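Local coordinates for protein putative citrate lyase, alfa subunit (Streptococcus mutans, PDB 2HJ0) that is probably the alpha subunit of a citrate lyase, a CitF-family protein built round two large, mainly parallel beta sheets, at residues 416-420 with 421-425; 101-104 with 105-108; 325-328 with 329-332; 388-391 with 392-396. All coordinates share one frame; numbering follows the deposited sequence.

In the fold
From the N terminus the four contacts follow in series, each folding a short continuous piece of chain on itself; none nests in or crosses another. Interaction 2 (101-108) turns the loop that leads from strand 95-99 of the first large sheet to helix 109-114. Interaction 3 (325-332) lies where strand 322-327 of the second sheet passes into strand 329-330, which forms a separate small parallel pair with strand 308-309. Interaction 4 (388-396) closes a loop between strand 383-384 and helix 400-406, against helix 127-135 and strand 504-511. Interaction 1 (416-425) is a small hairpin following strand 409-413. Only interactions 1 and 4 touch, through Ile421 and Ser389, with centres about 14 Å apart.

Interaction 1: 416-420 with 421-425; sequences LVRGR and IPTFV
Leu416 sets its CD1 methyl by the CD1-CE1 bond of the Phe424 ring, 3.9 Å from Phe424 CD1, the two side chains crossing at about a right angle. With CG of Leu416 opposite its own backbone N (chi1 -157°), the branch swings back to the ring although its first bond starts away from it. The Leu416 carbonyl oxygen lies at the edge of the same ring, in its plane, and accepts the N-H of Thr423 (Thr423 N to Leu416 O 3.1 Å). Beyond this bond the chain forms a tight hairpin. Arg418 and Ile421 make an antiparallel hydrogen-bonded pair: Arg418 N reaches Ile421 O at 2.8 Å, and Ile421 N reaches Arg418 O at 2.8 Å. A type II' turn joins them, Gly419 taking its positive-phi position. Val417 and Pro422, a non-hydrogen-bonded pair, point to one face and both rest on Val481 of helix 470-481, while Arg418 and Ile421 point to the other. The extended Arg418 chain brings NH1 to 3.3 Å from Thr423 OG1 at a poor angle; this hydroxyl is bonded to Pro415 O, and NH1 has weak bonds to Ser414 and Ala374. Backbone bonds therefore set the register, with apolar contacts facing the helix and weak NH1 bonds among the ties of the arginine end.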
loop_
_atom_site.group_PDB
_atom_site.type_symbol
_atom_site.label_atom_id
_atom_site.label_comp_id
_atom_site.label_asym_id
_atom_site.label_seq_id
_atom_site.Cartn_x
_atom_site.Cartn_y
_atom_site.Cartn_z
ATOM N N LEU A 416 -37.926 -20.591 -1.945
ATOM C CA LEU A 416 -38.876 -20.370 -3.010
ATOM C C LEU A 416 -39.767 -19.180 -2.684
ATOM O O LEU A 416 -40.093 -18.377 -3.554
ATOM C CB LEU A 416 -39.715 -21.627 -3.188
ATOM C CG LEU A 416 -40.378 -21.826 -4.545
ATOM C CD1 LEU A 416 -39.318 -21.838 -5.639
ATOM C CD2 LEU A 416 -41.152 -23.140 -4.535
ATOM N N VAL A 417 -40.151 -19.063 -1.418
ATOM C CA VAL A 417 -41.009 -17.970 -0.973
ATOM C C VAL A 417 -40.675 -17.554 0.458
ATOM O O VAL A 417 -40.185 -18.360 1.247
ATOM C CB VAL A 417 -42.497 -18.396 -1.051
ATOM C CG1 VAL A 417 -43.373 -17.362 -0.403
ATOM C CG2 VAL A 417 -42.909 -18.580 -2.499
ATOM N N ARG A 418 -40.909 -16.283 0.771
ATOM C CA ARG A 418 -40.683 -15.754 2.115
ATOM C C ARG A 418 -42.019 -15.183 2.574
ATOM O O ARG A 418 -42.458 -14.134 2.099
ATOM C CB ARG A 418 -39.622 -14.650 2.113
ATOM C CG ARG A 418 -38.194 -15.133 1.956
ATOM C CD ARG A 418 -37.213 -14.032 2.318
ATOM N NE ARG A 418 -35.836 -14.500 2.248
ATOM C CZ ARG A 418 -35.165 -14.700 1.116
ATOM N NH1 ARG A 418 -35.745 -14.467 -0.059
ATOM N NH2 ARG A 418 -33.908 -15.141 1.161
ATOM N N GLY A 419 -42.678 -15.891 3.486
ATOM C CA GLY A 419 -43.964 -15.427 3.966
ATOM C C GLY A 419 -44.953 -15.392 2.819
ATOM O O GLY A 419 -45.268 -16.424 2.233
ATOM N N ARG A 420 -45.442 -14.203 2.491
ATOM C CA ARG A 420 -46.399 -14.040 1.402
ATOM C C ARG A 420 -45.722 -13.449 0.178
ATOM O O ARG A 420 -46.375 -13.114 -0.805
ATOM C CB ARG A 420 -47.537 -13.119 1.847
ATOM C CG ARG A 420 -48.647 -13.837 2.549
ATOM C CD ARG A 420 -49.446 -14.620 1.545
ATOM N NE ARG A 420 -49.751 -15.951 2.035
ATOM C CZ ARG A 420 -50.327 -16.891 1.300
ATOM N NH1 ARG A 420 -50.656 -16.624 0.037
ATOM N NH2 ARG A 420 -50.566 -18.092 1.828
ATOM N N ILE A 421 -44.404 -13.326 0.248
ATOM C CA ILE A 421 -43.638 -12.748 -0.844
ATOM C C ILE A 421 -42.878 -13.820 -1.635
ATOM O O ILE A 421 -42.133 -14.620 -1.065
ATOM C CB ILE A 421 -42.645 -11.703 -0.292
ATOM C CG1 ILE A 421 -43.409 -10.652 0.518
ATOM C CG2 ILE A 421 -41.887 -11.044 -1.435
ATOM C CD1 ILE A 421 -42.548 -9.878 1.496
ATOM N N PRO A 422 -43.075 -13.859 -2.963
ATOM C CA PRO A 422 -42.393 -14.841 -3.808
ATOM C C PRO A 422 -40.968 -14.399 -4.109
ATOM O O PRO A 422 -40.719 -13.230 -4.415
ATOM C CB PRO A 422 -43.249 -14.860 -5.062
ATOM C CG PRO A 422 -43.636 -13.424 -5.186
ATOM C CD PRO A 422 -44.015 -13.052 -3.761
ATOM N N THR A 423 -40.026 -15.328 -4.027
ATOM C CA THR A 423 -38.652 -14.971 -4.319
ATOM C C THR A 423 -38.405 -15.024 -5.823
ATOM O O THR A 423 -37.496 -14.375 -6.328
ATOM C CB THR A 423 -37.677 -15.893 -3.606
ATOM O OG1 THR A 423 -37.874 -15.780 -2.192
ATOM C CG2 THR A 423 -36.248 -15.506 -3.952
ATOM N N PHE A 424 -39.225 -15.783 -6.542
ATOM C CA PHE A 424 -39.077 -15.892 -7.986
ATOM C C PHE A 424 -40.257 -15.275 -8.728
ATOM O O PHE A 424 -41.414 -15.634 -8.502
ATOM C CB PHE A 424 -38.901 -17.356 -8.383
ATOM C CG PHE A 424 -37.695 -17.990 -7.772
ATOM C CD1 PHE A 424 -37.717 -18.432 -6.457
ATOM C CD2 PHE A 424 -36.508 -18.074 -8.486
ATOM C CE1 PHE A 424 -36.570 -18.935 -5.855
ATOM C CE2 PHE A 424 -35.355 -18.575 -7.895
ATOM C CZ PHE A 424 -35.389 -19.004 -6.580
ATOM N N VAL A 425 -39.960 -14.347 -9.622
ATOM C CA VAL A 425 -41.016 -13.675 -10.356
ATOM C C VAL A 425 -40.654 -13.513 -11.828
ATOM O O VAL A 425 -39.578 -13.921 -12.255
ATOM C CB VAL A 425 -41.279 -12.292 -9.760
ATOM C CG1 VAL A 425 -41.584 -12.415 -8.271
ATOM C CG2 VAL A 425 -40.082 -11.417 -9.987
#

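Interaction 2: 101-104 with 105-108; sequences SIAN and VHEP
The imidazole of His106 meets the Ile102-Ala103 backbone at its edge, with Ile102 C in the ring plane, while CG1 of Val105 lies over one face, 4.1 Å above the plane and offset toward the rim. Ala103 N donates to His106 ND1 at 2.8 Å, fairly straight at 161° but tilted 25° from the ring plane. With CG beside its own backbone N (chi1 -69°), His106 folds its ring back toward the preceding residues. ND1 thus serves as acceptor, which fits a proton on NE2, and NE2 is bonded to Asp77 OD2; the two bonds fix the rotation of the ring. Ile102 crosses His106 at a slant, its CG2 methyl 3.8 Å from ND1 of His106. Ala103 CB also approaches Val105 CG1, at 4.3 Å. Within the turn Glu107 N makes a weak bond to Asn104 O, 3.1 Å long, and a bond from His106 N to Ala103 O is less certain. Glu75 also takes the N-H groups of Asn104 and Val105, one on each carboxylate oxygen. Ser101, at the start of the turn, has its side chain about 3 Å from a bound citric acid. The loop runs between two helices: Ile102 and His106 pack on Met80 of helix 79-89, and the Asn104 amide bonds to Asp128 and Lys129 of helix 127-135, while Ile102 also covers Ile121 in strand 118-123.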
loop_
_atom_site.group_PDB
_atom_site.type_symbol
_atom_site.label_atom_id
_atom_site.label_comp_id
_atom_site.label_asym_id
_atom_site.label_seq_id
_atom_site.Cartn_x
_atom_site.Cartn_y
_atom_site.Cartn_z
ATOM N N SER A 101 -20.829 2.343 2.749
ATOM C CA SER A 101 -22.182 1.804 2.889
ATOM C C SER A 101 -22.884 2.472 4.058
ATOM O O SER A 101 -22.229 3.040 4.919
ATOM C CB SER A 101 -22.175 0.283 3.056
ATOM O OG SER A 101 -23.452 -0.273 2.736
ATOM N N ILE A 102 -24.212 2.413 4.086
ATOM C CA ILE A 102 -24.988 3.076 5.139
ATOM C C ILE A 102 -25.819 2.109 5.981
ATOM O O ILE A 102 -26.559 1.287 5.444
ATOM C CB ILE A 102 -25.919 4.168 4.494
ATOM C CG1 ILE A 102 -25.063 5.313 3.936
ATOM C CG2 ILE A 102 -26.883 4.730 5.508
ATOM C CD1 ILE A 102 -25.812 6.267 3.058
ATOM N N ALA A 103 -25.707 2.208 7.300
ATOM C CA ALA A 103 -26.470 1.323 8.190
ATOM C C ALA A 103 -27.670 2.054 8.819
ATOM O O ALA A 103 -27.869 3.237 8.566
ATOM C CB ALA A 103 -25.549 0.768 9.289
ATOM N N ASN A 104 -28.464 1.346 9.630
ATOM C CA ASN A 104 -29.636 1.939 10.280
ATOM C C ASN A 104 -29.281 2.946 11.374
ATOM O O ASN A 104 -30.016 3.907 11.622
ATOM C CB ASN A 104 -30.545 0.874 10.903
ATOM C CG ASN A 104 -31.225 -0.012 9.868
ATOM O OD1 ASN A 104 -31.879 0.457 8.928
ATOM N ND2 ASN A 104 -31.081 -1.315 10.052
ATOM N N VAL A 105 -28.155 2.743 12.038
ATOM C CA VAL A 105 -27.758 3.644 13.105
ATOM C C VAL A 105 -27.466 5.009 12.510
ATOM O O VAL A 105 -27.333 5.996 13.233
ATOM C CB VAL A 105 -26.504 3.112 13.828
ATOM C CG1 VAL A 105 -25.303 3.136 12.879
ATOM C CG2 VAL A 105 -26.231 3.938 15.070
ATOM N N HIS A 106 -27.363 5.053 11.184
ATOM C CA HIS A 106 -27.094 6.295 10.480
ATOM C C HIS A 106 -28.369 7.106 10.243
ATOM O O HIS A 106 -28.408 7.954 9.361
ATOM C CB HIS A 106 -26.403 5.995 9.143
ATOM C CG HIS A 106 -25.002 5.483 9.289
ATOM N ND1 HIS A 106 -24.482 4.492 8.483
ATOM C CD2 HIS A 106 -24.010 5.837 10.141
ATOM C CE1 HIS A 106 -23.230 4.255 8.836
ATOM N NE2 HIS A 106 -22.920 5.057 9.839
ATOM N N GLU A 107 -29.402 6.851 11.040
ATOM C CA GLU A 107 -30.676 7.559 10.900
ATOM C C GLU A 107 -30.544 9.083 10.896
ATOM O O GLU A 107 -31.222 9.769 10.128
ATOM C CB GLU A 107 -31.631 7.146 12.011
ATOM C CG GLU A 107 -33.079 7.540 11.774
ATOM C CD GLU A 107 -33.911 7.435 13.044
ATOM O OE1 GLU A 107 -33.667 8.246 13.974
ATOM O OE2 GLU A 107 -34.797 6.542 13.124
ATOM N N PRO A 108 -29.679 9.638 11.760
ATOM C CA PRO A 108 -29.492 11.090 11.816
ATOM C C PRO A 108 -29.301 11.732 10.444
ATOM O O PRO A 108 -29.571 12.914 10.260
ATOM C CB PRO A 108 -28.259 11.228 12.694
ATOM C CG PRO A 108 -28.445 10.117 13.665
ATOM C CD PRO A 108 -28.828 8.974 12.764
#

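Interaction 3: 325-328 with 329-332; sequences ILDV and QDFD
Asp327 turns its CG to the far side from its backbone N (chi1 -168°), whereas CG of Asp330 points away from its carbonyl carbon (chi1 -68°), and these two settings turn both carboxylates into the bend between them. The side chains meet at about a right angle, their carboxylate planes 79° apart. The two carboxylates approach each other closely through Asp327 OD2 and Asp330 OD2, but the detail of this approach is doubtful. The other oxygen of Asp327 approaches the backbone just past the bend, OD1 lying 2.7 Å from Gln329 N. Each carboxylate has a stronger partner outside: Asp327 OD2 is bonded to His346 NE2, and Asp330 OD1 to the backbone N of Ser189. Gln329, with its chain extended, points away from the pair; its amide oxygen OE1 is bonded to the Tyr192 hydroxyl, and its side chain lies about 3 Å from a bound citric acid. Strand 322-327 ends here, and strand 329-330 pairs with strand 308-309. If both are charged, two buried carboxylates this near would be expected to repel, and the bonds from His346 and Ser189 would offset part of that; their exact spacing is not reliable.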
loop_
_atom_site.group_PDB
_atom_site.type_symbol
_atom_site.label_atom_id
_atom_site.label_comp_id
_atom_site.label_asym_id
_atom_site.label_seq_id
_atom_site.Cartn_x
_atom_site.Cartn_y
_atom_site.Cartn_z
ATOM N N ILE A 325 -6.678 -17.159 3.521
ATOM C CA ILE A 325 -7.963 -16.479 3.543
ATOM C C ILE A 325 -7.751 -14.968 3.357
ATOM O O ILE A 325 -7.024 -14.322 4.127
ATOM C CB ILE A 325 -8.739 -16.802 4.845
ATOM C CG1 ILE A 325 -9.803 -15.758 5.109
ATOM C CG2 ILE A 325 -7.812 -16.837 6.022
ATOM C CD1 ILE A 325 -10.478 -16.011 6.427
ATOM N N LEU A 326 -8.359 -14.427 2.300
ATOM C CA LEU A 326 -8.261 -12.998 1.973
ATOM C C LEU A 326 -9.491 -12.316 2.556
ATOM O O LEU A 326 -10.620 -12.719 2.285
ATOM C CB LEU A 326 -8.187 -12.797 0.457
ATOM C CG LEU A 326 -7.114 -13.646 -0.230
ATOM C CD1 LEU A 326 -7.111 -13.351 -1.714
ATOM C CD2 LEU A 326 -5.762 -13.361 0.377
ATOM N N ASP A 327 -9.260 -11.276 3.351
ATOM C CA ASP A 327 -10.330 -10.581 4.070
ATOM C C ASP A 327 -10.508 -9.100 3.733
ATOM O O ASP A 327 -9.594 -8.298 3.929
ATOM C CB ASP A 327 -10.048 -10.719 5.577
ATOM C CG ASP A 327 -11.208 -10.291 6.448
ATOM O OD1 ASP A 327 -11.977 -9.398 6.048
ATOM O OD2 ASP A 327 -11.333 -10.854 7.558
ATOM N N VAL A 328 -11.692 -8.736 3.251
ATOM C CA VAL A 328 -11.955 -7.340 2.935
ATOM C C VAL A 328 -12.876 -6.756 4.003
ATOM O O VAL A 328 -12.994 -5.540 4.162
ATOM C CB VAL A 328 -12.612 -7.180 1.560
ATOM C CG1 VAL A 328 -14.071 -7.626 1.608
ATOM C CG2 VAL A 328 -12.496 -5.739 1.119
ATOM N N GLN A 329 -13.529 -7.640 4.738
ATOM C CA GLN A 329 -14.417 -7.218 5.802
ATOM C C GLN A 329 -14.788 -8.383 6.718
ATOM O O GLN A 329 -15.077 -9.485 6.255
ATOM C CB GLN A 329 -15.677 -6.595 5.218
ATOM C CG GLN A 329 -16.802 -6.582 6.192
ATOM C CD GLN A 329 -17.999 -5.857 5.665
ATOM O OE1 GLN A 329 -18.363 -5.997 4.488
ATOM N NE2 GLN A 329 -18.636 -5.073 6.532
ATOM N N ASP A 330 -14.775 -8.134 8.021
ATOM C CA ASP A 330 -15.120 -9.164 8.985
ATOM C C ASP A 330 -16.557 -9.012 9.412
ATOM O O ASP A 330 -17.058 -7.898 9.513
ATOM C CB ASP A 330 -14.219 -9.063 10.200
ATOM C CG ASP A 330 -12.807 -9.412 9.886
ATOM O OD1 ASP A 330 -11.918 -8.563 10.119
ATOM O OD2 ASP A 330 -12.585 -10.543 9.400
ATOM N N PHE A 331 -17.216 -10.134 9.678
ATOM C CA PHE A 331 -18.610 -10.114 10.089
ATOM C C PHE A 331 -18.879 -10.577 11.534
ATOM O O PHE A 331 -20.026 -10.831 11.907
ATOM C CB PHE A 331 -19.441 -10.928 9.097
ATOM C CG PHE A 331 -19.839 -10.157 7.862
ATOM C CD1 PHE A 331 -21.123 -9.643 7.728
ATOM C CD2 PHE A 331 -18.927 -9.935 6.836
ATOM C CE1 PHE A 331 -21.487 -8.921 6.589
ATOM C CE2 PHE A 331 -19.287 -9.217 5.699
ATOM C CZ PHE A 331 -20.565 -8.710 5.575
ATOM N N ASP A 332 -17.823 -10.695 12.336
ATOM C CA ASP A 332 -17.951 -11.070 13.744
ATOM C C ASP A 332 -16.603 -10.939 14.446
ATOM O O ASP A 332 -15.552 -11.056 13.818
ATOM C CB ASP A 332 -18.517 -12.488 13.905
ATOM C CG ASP A 332 -17.666 -13.539 13.250
ATOM O OD1 ASP A 332 -18.122 -14.697 13.176
ATOM O OD2 ASP A 332 -16.542 -13.219 12.807
#

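Interaction 4: 388-391 with 392-396; sequences GSDG and VIRGA
This is a local turn contact built on an aspartate, in the loop between strand 383-384 and helix 400-406. Asp390 carries it. Its CG sits between the backbone N and the carbonyl carbon (chi1 59°), which directs the carboxylate onto the residues that follow. Val392 N donates to Asp390 OD2 at 3.1 Å, closing an Asx turn; the donor approaches from well above the carboxylate plane, 66° out of it. Arg394, its chain bent at chi3, meets the aspartate from the opposite direction: OD2 lies at the guanidinium edge, in its plane, while OD1 takes a weak bond from NH2. That salt bridge is long, Arg394 NH2 to Asp390 OD1 being 3.4 Å, with the flat groups 34° apart, and NH1 of Arg394 has a further long, weak ion pair with Asp128. CG2 of Val392 lies against the Asp390 carboxylate. Toward strand 504-511, Val392 touches Val511 and the buried Ile393 packs on Val508. Gly391 N bonds to Gly388 O at 2.8 Å, and Gly388 N makes a weak bond to Val392 O at 3.3 Å. With Gly391 at positive phi, this has the pattern of a type I turn plus G1 bulge, common at beta-hairpin ends, although no regular strand is found in 388-396.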
loop_
_atom_site.group_PDB
_atom_site.type_symbol
_atom_site.label_atom_id
_atom_site.label_comp_id
_atom_site.label_asym_id
_atom_site.label_seq_id
_atom_site.Cartn_x
_atom_site.Cartn_y
_atom_site.Cartn_z
ATOM N N GLY A 388 -37.348 -4.232 -1.751
ATOM C CA GLY A 388 -38.182 -5.322 -1.291
ATOM C C GLY A 388 -39.519 -5.395 -2.011
ATOM O O GLY A 388 -39.745 -4.701 -3.003
ATOM N N SER A 389 -40.408 -6.243 -1.502
ATOM C CA SER A 389 -41.729 -6.427 -2.089
ATOM C C SER A 389 -42.481 -5.110 -2.207
ATOM O O SER A 389 -43.084 -4.827 -3.237
ATOM C CB SER A 389 -42.525 -7.422 -1.247
ATOM O OG SER A 389 -42.373 -7.129 0.127
ATOM N N ASP A 390 -42.437 -4.307 -1.150
ATOM C CA ASP A 390 -43.110 -3.016 -1.157
ATOM C C ASP A 390 -42.375 -1.986 -2.022
ATOM O O ASP A 390 -42.742 -0.814 -2.044
ATOM C CB ASP A 390 -43.251 -2.485 0.271
ATOM C CG ASP A 390 -41.913 -2.312 0.953
ATOM O OD1 ASP A 390 -41.880 -1.800 2.092
ATOM O OD2 ASP A 390 -40.884 -2.691 0.350
ATOM N N GLY A 391 -41.335 -2.424 -2.726
ATOM C CA GLY A 391 -40.595 -1.526 -3.600
ATOM C C GLY A 391 -39.721 -0.513 -2.887
ATOM O O GLY A 391 -39.040 0.290 -3.512
ATOM N N VAL A 392 -39.743 -0.556 -1.567
ATOM C CA VAL A 392 -38.954 0.352 -0.755
ATOM C C VAL A 392 -37.492 -0.085 -0.672
ATOM O O VAL A 392 -37.201 -1.239 -0.355
ATOM C CB VAL A 392 -39.499 0.394 0.669
ATOM C CG1 VAL A 392 -38.667 1.327 1.520
ATOM C CG2 VAL A 392 -40.948 0.808 0.649
ATOM N N ILE A 393 -36.566 0.827 -0.942
ATOM C CA ILE A 393 -35.154 0.477 -0.848
ATOM C C ILE A 393 -34.840 0.040 0.580
ATOM O O ILE A 393 -35.329 0.641 1.530
ATOM C CB ILE A 393 -34.260 1.670 -1.184
ATOM C CG1 ILE A 393 -34.240 1.884 -2.699
ATOM C CG2 ILE A 393 -32.873 1.456 -0.586
ATOM C CD1 ILE A 393 -33.286 2.954 -3.145
ATOM N N ARG A 394 -34.031 -1.001 0.735
ATOM C CA ARG A 394 -33.660 -1.479 2.065
ATOM C C ARG A 394 -32.540 -2.500 1.963
ATOM O O ARG A 394 -32.122 -3.076 2.966
ATOM C CB ARG A 394 -34.866 -2.101 2.777
ATOM C CG ARG A 394 -35.433 -3.337 2.089
ATOM C CD ARG A 394 -36.736 -3.812 2.728
ATOM N NE ARG A 394 -37.783 -2.776 2.738
ATOM C CZ ARG A 394 -37.915 -1.823 3.663
ATOM N NH1 ARG A 394 -37.064 -1.746 4.678
ATOM N NH2 ARG A 394 -38.916 -0.962 3.587
ATOM N N GLY A 395 -32.054 -2.711 0.745
ATOM C CA GLY A 395 -30.993 -3.672 0.525
ATOM C C GLY A 395 -29.613 -3.066 0.382
ATOM O O GLY A 395 -29.294 -2.052 1.002
ATOM N N ALA A 396 -28.787 -3.706 -0.437
ATOM C CA ALA A 396 -27.427 -3.250 -0.683
ATOM C C ALA A 396 -26.818 -4.018 -1.845
ATOM O O ALA A 396 -27.003 -5.234 -1.983
ATOM C CB ALA A 396 -26.585 -3.443 0.551
#